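Metallo-beta-lactamase domain-containing protein 1 (Thermotoga maritima, PDB 1ZTC) is probably a dinuclear metal-dependent hydrolase of the metallo-beta-lactamase superfamily that may cleave RNA as an endoribonuclease. Local coordinates at residues P177-Y182 / L207-D212; H156-L161 / G173-N178. All coordinates share one frame; numbering follows the deposited sequence.

Both contacts meet at the dinuclear nickel site, and their centres lie about 9 Å apart. Contact 2 supplies Asp174, whose OD2 bridges the two nickel ions. Contact 1 supplies His211, which binds the chain E nickel. The two nickel ions (atoms NI of chains E and F) are 3.6 Å apart, and water 4 is bound to both. The contacts share Pro177 and Asn178, because the loop that follows Asp174 runs on into the start of helix 179-187. They also pack directly: Pro210 CG is 3.0 Å from Asp174 OD1, and Phe209 CD1 is 3.3 Å from Thr176 O. Both reach the same mixed sheet, which holds strands 157-163 and 206-208.

Contact 1. Residues P177-Y182 / L207-D212; sequences PNRLSY and LVFPHD. With NI (nickel (II) ion), chain E.
Leu207 and Tyr182 meet over a ring face. Leu207 CD1 sits 3.7 Å from the centroid of the Tyr182 ring, 17° off the ring normal, in a CH-pi contact. Tyr182 CB in turn rests 3.7 Å from Phe209 CZ, and the two side chains cross at about a right angle. One face of the Phe209 ring lies under the backbone of Asn178 and Arg179, with Asn178 C above its centre. Arg179 CG lies 3.7 Å from Phe209 CE2, and these two side chains are also nearly perpendicular.

The polar half centres on Asp212. Its CG stands anti to its own backbone N (chi1 -155°), and the carboxylate meets the first turn of helix 179-187. Asp212 OD2 accepts from Arg179 N at 3.0 Å in a nearly straight bond (169°), on its anti side. Water 2 donates to the same oxygen and accepts from Leu180 N. The helix start probably stabilises the negative charge of Asp212. The Arg179 guanidinium makes no salt bridge with this carboxylate. It is held by the carbonyl oxygens of Ala213 and Pro214.

Asn178 is the N-cap of the helix. Its OD1 accepts from Ser181 N at 3.1 Å, while Ser181 OG donates to Asn178 O at 2.6 Å. Asn178 ND2 is linked through water 1 to His211 O. Next to it, His211 N donates to Pro177 O at 2.9 Å, which ties the two loops together beside the metal. His211 ND1 is held by Gly22 O, and His211 NE2 binds the chain E nickel at 2.2 Å. Asp85, His86 and Asp174 join it in that nickel site, with waters 3 and 4 also on the ion, in the dinuclear centre typical of the metallo-beta-lactamase fold.

Contact 2. Residues H156-L161 / G173-N178; sequences HLSFLL and GDITPN. With NI (nickel (II) ion), chain F; NI (nickel (II) ion), chain E.
A chi1 of -170° turns the His156 imidazole away from its own backbone N and across to the loop at Gly173 and Asp174. In Ile175, CG1 lies between the backbone N and the carbonyl carbon (chi1 61°), so that CG2 faces His156 while CD1 extends to Ser158. His156 NE2 accepts from Asp174 N at 2.9 Å. The donor comes in at the ring edge, tilted 25° from the plane, and the bond is clearly bent. Gly173 CA lies at the ring edge, 3.5 Å from His156 NE2. Ile175 CG2 packs obliquely against the same ring, 3.7 Å from His156 ND1. Ile175 CD1 comes within 3.6 Å of Ser158 OG.

The far nitrogen of the ring is held as well: His156 ND1 is hydrogen-bonded to Thr149 OG1. His156 is thus a second-shell residue that grips the backbone of a metal ligand. Asp174 OD2 binds the chain E nickel at 2.2 Å and also the chain F nickel, which His81, His83, His152 and waters 4 and 5 also bind.

Strand 157-163 runs between strands 144-148 and 169-171 in the mixed sheet. Ser158 OG is hydrogen-bonded to Thr172 O, just past strand 169-171. Helix 192-201 packs against this contact, with Phe197 on Ser158 and Val194 on Ile175.

Contact 1. Residues P177-Y182 / L207-D212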
loop_
_atom_site.group_PDB
_atom_site.type_symbol
_atom_site.label_atom_id
_atom_site.label_comp_id
_atom_site.label_asym_id
_atom_site.label_seq_id
_atom_site.Cartn_x
_atom_site.Cartn_y
_atom_site.Cartn_z
ATOM N N PRO A 177 1.716 -14.531 12.085
ATOM C CA PRO A 177 1.038 -13.701 11.072
ATOM C C PRO A 177 1.381 -14.035 9.625
ATOM O O PRO A 177 0.544 -13.838 8.727
ATOM C CB PRO A 177 1.440 -12.270 11.454
ATOM C CG PRO A 177 2.552 -12.389 12.348
ATOM C CD PRO A 177 2.538 -13.739 13.004
ATOM N N ASN A 178 2.584 -14.571 9.413
ATOM C CA ASN A 178 3.058 -14.861 8.093
ATOM C C ASN A 178 4.086 -15.988 8.106
ATOM O O ASN A 178 4.418 -16.522 9.147
ATOM C CB ASN A 178 3.625 -13.588 7.445
ATOM C CG ASN A 178 4.712 -12.945 8.280
ATOM O OD1 ASN A 178 5.526 -13.625 8.882
ATOM N ND2 ASN A 178 4.706 -11.626 8.340
ATOM N N ARG A 179 4.553 -16.360 6.930
ATOM C CA ARG A 179 5.504 -17.473 6.780
ATOM C C ARG A 179 6.796 -17.261 7.546
ATOM O O ARG A 179 7.330 -18.187 8.163
ATOM C CB ARG A 179 5.837 -17.666 5.296
ATOM C CG ARG A 179 4.626 -18.107 4.467
ATOM C CD ARG A 179 4.857 -17.931 2.953
ATOM N NE ARG A 179 3.771 -18.576 2.221
ATOM C CZ ARG A 179 3.862 -18.970 0.951
ATOM N NH1 ARG A 179 4.977 -18.761 0.274
ATOM N NH2 ARG A 179 2.839 -19.583 0.352
ATOM N N LEU A 180 7.312 -16.047 7.516
ATOM C CA LEU A 180 8.555 -15.766 8.258
ATOM C C LEU A 180 8.394 -16.033 9.750
ATOM O O LEU A 180 9.310 -16.550 10.397
ATOM C CB LEU A 180 9.059 -14.325 8.050
ATOM C CG LEU A 180 9.546 -13.912 6.652
ATOM C CD1 LEU A 180 10.392 -12.613 6.738
ATOM C CD2 LEU A 180 10.349 -15.033 5.902
ATOM N N SER A 181 7.245 -15.698 10.321
ATOM C CA SER A 181 7.079 -15.931 11.763
ATOM C C SER A 181 7.048 -17.411 12.043
ATOM O O SER A 181 7.555 -17.885 13.060
ATOM C CB SER A 181 5.827 -15.253 12.312
ATOM O OG SER A 181 4.695 -15.690 11.619
ATOM N N TYR A 182 6.462 -18.172 11.127
ATOM C CA TYR A 182 6.465 -19.612 11.254
ATOM C C TYR A 182 7.877 -20.178 11.136
ATOM O O TYR A 182 8.270 -21.056 11.884
ATOM C CB TYR A 182 5.527 -20.236 10.211
ATOM C CG TYR A 182 5.652 -21.743 10.082
ATOM C CD1 TYR A 182 5.219 -22.582 11.098
ATOM C CD2 TYR A 182 6.202 -22.322 8.940
ATOM C CE1 TYR A 182 5.331 -23.939 10.998
ATOM C CE2 TYR A 182 6.300 -23.697 8.815
ATOM C CZ TYR A 182 5.866 -24.503 9.855
ATOM O OH TYR A 182 5.967 -25.862 9.744
ATOM N N LEU A 207 -1.110 -24.794 6.713
ATOM C CA LEU A 207 -1.129 -23.643 7.628
ATOM C C LEU A 207 -1.698 -22.442 6.907
ATOM O O LEU A 207 -1.175 -22.039 5.858
ATOM C CB LEU A 207 0.279 -23.299 8.084
ATOM C CG LEU A 207 0.941 -24.332 8.996
ATOM C CD1 LEU A 207 2.459 -24.303 8.831
ATOM C CD2 LEU A 207 0.514 -24.139 10.454
ATOM N N VAL A 208 -2.777 -21.891 7.437
ATOM C CA VAL A 208 -3.392 -20.693 6.875
ATOM C C VAL A 208 -3.097 -19.519 7.798
ATOM O O VAL A 208 -3.686 -19.386 8.866
ATOM C CB VAL A 208 -4.910 -20.886 6.660
ATOM C CG1 VAL A 208 -5.589 -19.576 6.193
ATOM C CG2 VAL A 208 -5.163 -22.007 5.628
ATOM N N PHE A 209 -2.182 -18.667 7.351
ATOM C CA PHE A 209 -1.764 -17.478 8.085
ATOM C C PHE A 209 -2.719 -16.311 7.779
ATOM O O PHE A 209 -3.399 -16.300 6.755
ATOM C CB PHE A 209 -0.347 -17.067 7.697
ATOM C CG PHE A 209 0.662 -18.171 7.795
ATOM C CD1 PHE A 209 1.035 -18.686 9.030
ATOM C CD2 PHE A 209 1.260 -18.674 6.662
ATOM C CE1 PHE A 209 1.965 -19.711 9.111
ATOM C CE2 PHE A 209 2.198 -19.674 6.746
ATOM C CZ PHE A 209 2.542 -20.194 7.964
ATOM N N PRO A 210 -2.826 -15.361 8.705
ATOM C CA PRO A 210 -3.743 -14.226 8.489
ATOM C C PRO A 210 -3.217 -13.123 7.582
ATOM O O PRO A 210 -4.009 -12.285 7.146
ATOM C CB PRO A 210 -3.945 -13.698 9.912
ATOM C CG PRO A 210 -2.616 -14.036 10.600
ATOM C CD PRO A 210 -2.251 -15.352 10.069
ATOM N N HIS A 211 -1.906 -13.078 7.350
ATOM C CA HIS A 211 -1.279 -12.001 6.551
ATOM C C HIS A 211 -0.235 -12.523 5.607
ATOM O O HIS A 211 0.777 -11.856 5.366
ATOM C CB HIS A 211 -0.677 -10.926 7.484
ATOM C CG HIS A 211 -1.703 -10.338 8.375
ATOM N ND1 HIS A 211 -2.688 -9.496 7.894
ATOM C CD2 HIS A 211 -1.984 -10.552 9.686
ATOM C CE1 HIS A 211 -3.522 -9.199 8.883
ATOM N NE2 HIS A 211 -3.133 -9.850 9.965
ATOM N N ASP A 212 -0.493 -13.708 5.057
ATOM C CA ASP A 212 0.376 -14.274 4.045
ATOM C C ASP A 212 -0.385 -15.371 3.321
ATOM O O ASP A 212 -1.469 -15.738 3.739
ATOM C CB ASP A 212 1.647 -14.825 4.695
ATOM C CG ASP A 212 2.821 -14.880 3.741
ATOM O OD1 ASP A 212 2.641 -14.707 2.495
ATOM O OD2 ASP A 212 3.935 -15.061 4.254
HETATM NI NI NI E . -3.828 -9.396 12.015
HETATM O O HOH W 1 2.720 -10.425 6.350
HETATM O O HOH W 2 6.534 -13.864 5.306
HETATM O O HOH W 3 -2.301 -7.339 12.385
HETATM O O HOH W 4 -4.671 -7.818 13.749
#

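Contact 2. Residues H156-L161 / G173-N178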
loop_
_atom_site.group_PDB
_atom_site.type_symbol
_atom_site.label_atom_id
_atom_site.label_comp_id
_atom_site.label_asym_id
_atom_site.label_seq_id
_atom_site.Cartn_x
_atom_site.Cartn_y
_atom_site.Cartn_z
ATOM N N HIS A 156 -7.501 -14.469 21.826
ATOM C CA HIS A 156 -7.087 -15.018 20.565
ATOM C C HIS A 156 -7.352 -16.525 20.467
ATOM O O HIS A 156 -7.023 -17.315 21.377
ATOM C CB HIS A 156 -5.611 -14.704 20.282
ATOM C CG HIS A 156 -5.203 -15.045 18.880
ATOM N ND1 HIS A 156 -4.899 -16.336 18.486
ATOM C CD2 HIS A 156 -5.110 -14.272 17.765
ATOM C CE1 HIS A 156 -4.623 -16.333 17.190
ATOM N NE2 HIS A 156 -4.749 -15.093 16.730
ATOM N N LEU A 157 -7.896 -16.911 19.321
ATOM C CA LEU A 157 -8.232 -18.292 19.000
ATOM C C LEU A 157 -7.591 -18.730 17.702
ATOM O O LEU A 157 -7.437 -17.930 16.760
ATOM C CB LEU A 157 -9.745 -18.441 18.812
ATOM C CG LEU A 157 -10.660 -18.116 19.995
ATOM C CD1 LEU A 157 -12.104 -18.133 19.504
ATOM C CD2 LEU A 157 -10.465 -19.051 21.167
ATOM N N SER A 158 -7.258 -20.024 17.654
ATOM C CA SER A 158 -6.868 -20.706 16.428
ATOM C C SER A 158 -7.888 -21.835 16.187
ATOM O O SER A 158 -8.509 -22.355 17.133
ATOM C CB SER A 158 -5.418 -21.228 16.509
ATOM O OG SER A 158 -4.491 -20.190 16.844
ATOM N N PHE A 159 -8.070 -22.182 14.916
ATOM C CA PHE A 159 -9.069 -23.160 14.504
ATOM C C PHE A 159 -8.464 -24.264 13.623
ATOM O O PHE A 159 -7.810 -23.990 12.619
ATOM C CB PHE A 159 -10.187 -22.494 13.720
ATOM C CG PHE A 159 -10.850 -21.371 14.431
ATOM C CD1 PHE A 159 -11.815 -21.619 15.406
ATOM C CD2 PHE A 159 -10.505 -20.056 14.148
ATOM C CE1 PHE A 159 -12.434 -20.574 16.084
ATOM C CE2 PHE A 159 -11.112 -19.011 14.817
ATOM C CZ PHE A 159 -12.081 -19.259 15.792
ATOM N N LEU A 160 -8.706 -25.506 14.013
ATOM C CA LEU A 160 -8.266 -26.660 13.257
ATOM C C LEU A 160 -9.465 -27.251 12.539
ATOM O O LEU A 160 -10.485 -27.589 13.176
ATOM C CB LEU A 160 -7.646 -27.687 14.209
ATOM C CG LEU A 160 -7.006 -28.936 13.580
ATOM C CD1 LEU A 160 -5.724 -28.575 12.808
ATOM C CD2 LEU A 160 -6.695 -29.943 14.664
ATOM N N LEU A 161 -9.335 -27.401 11.227
ATOM C CA LEU A 161 -10.444 -27.755 10.365
ATOM C C LEU A 161 -10.174 -29.125 9.725
ATOM O O LEU A 161 -9.088 -29.356 9.206
ATOM C CB LEU A 161 -10.593 -26.709 9.260
ATOM C CG LEU A 161 -10.440 -25.212 9.602
ATOM C CD1 LEU A 161 -10.609 -24.400 8.331
ATOM C CD2 LEU A 161 -11.456 -24.805 10.636
ATOM N N GLY A 173 -4.286 -17.660 12.942
ATOM C CA GLY A 173 -4.454 -16.320 13.445
ATOM C C GLY A 173 -3.086 -15.687 13.650
ATOM O O GLY A 173 -2.049 -16.168 13.136
ATOM N N ASP A 174 -3.096 -14.593 14.399
ATOM C CA ASP A 174 -1.949 -13.712 14.501
ATOM C C ASP A 174 -0.851 -14.160 15.438
ATOM O O ASP A 174 0.104 -13.424 15.645
ATOM C CB ASP A 174 -2.425 -12.330 14.895
ATOM C CG ASP A 174 -2.752 -11.467 13.688
ATOM O OD1 ASP A 174 -2.384 -11.782 12.558
ATOM O OD2 ASP A 174 -3.330 -10.422 13.883
ATOM N N ILE A 175 -0.969 -15.358 16.006
ATOM C CA ILE A 175 0.166 -15.924 16.710
ATOM C C ILE A 175 1.324 -16.215 15.724
ATOM O O ILE A 175 2.468 -16.269 16.138
ATOM C CB ILE A 175 -0.210 -17.198 17.499
ATOM C CG1 ILE A 175 -0.730 -18.274 16.551
ATOM C CG2 ILE A 175 -1.231 -16.850 18.588
ATOM C CD1 ILE A 175 -0.998 -19.602 17.219
ATOM N N THR A 176 1.001 -16.461 14.448
ATOM C CA THR A 176 1.987 -16.587 13.377
ATOM C C THR A 176 1.421 -15.817 12.166
ATOM O O THR A 176 0.692 -16.363 11.352
ATOM C CB THR A 176 2.213 -18.044 12.928
ATOM O OG1 THR A 176 0.945 -18.651 12.656
ATOM C CG2 THR A 176 2.975 -18.844 13.957
ATOM N N PRO A 177 1.716 -14.531 12.085
ATOM C CA PRO A 177 1.038 -13.701 11.072
ATOM C C PRO A 177 1.381 -14.035 9.625
ATOM O O PRO A 177 0.544 -13.838 8.727
ATOM C CB PRO A 177 1.440 -12.270 11.454
ATOM C CG PRO A 177 2.552 -12.389 12.348
ATOM C CD PRO A 177 2.538 -13.739 13.004
ATOM N N ASN A 178 2.584 -14.571 9.413
ATOM C CA ASN A 178 3.058 -14.861 8.093
ATOM C C ASN A 178 4.086 -15.988 8.106
ATOM O O ASN A 178 4.418 -16.522 9.147
ATOM C CB ASN A 178 3.625 -13.588 7.445
ATOM C CG ASN A 178 4.712 -12.945 8.280
ATOM O OD1 ASN A 178 5.526 -13.625 8.882
ATOM N ND2 ASN A 178 4.706 -11.626 8.340
HETATM NI NI NI F . -4.066 -8.929 15.536
HETATM NI NI NI E . -3.828 -9.396 12.015
HETATM O O HOH W 3 -2.301 -7.339 12.385
HETATM O O HOH W 4 -4.671 -7.818 13.749
HETATM O O HOH W 5 -2.254 -7.468 14.841
#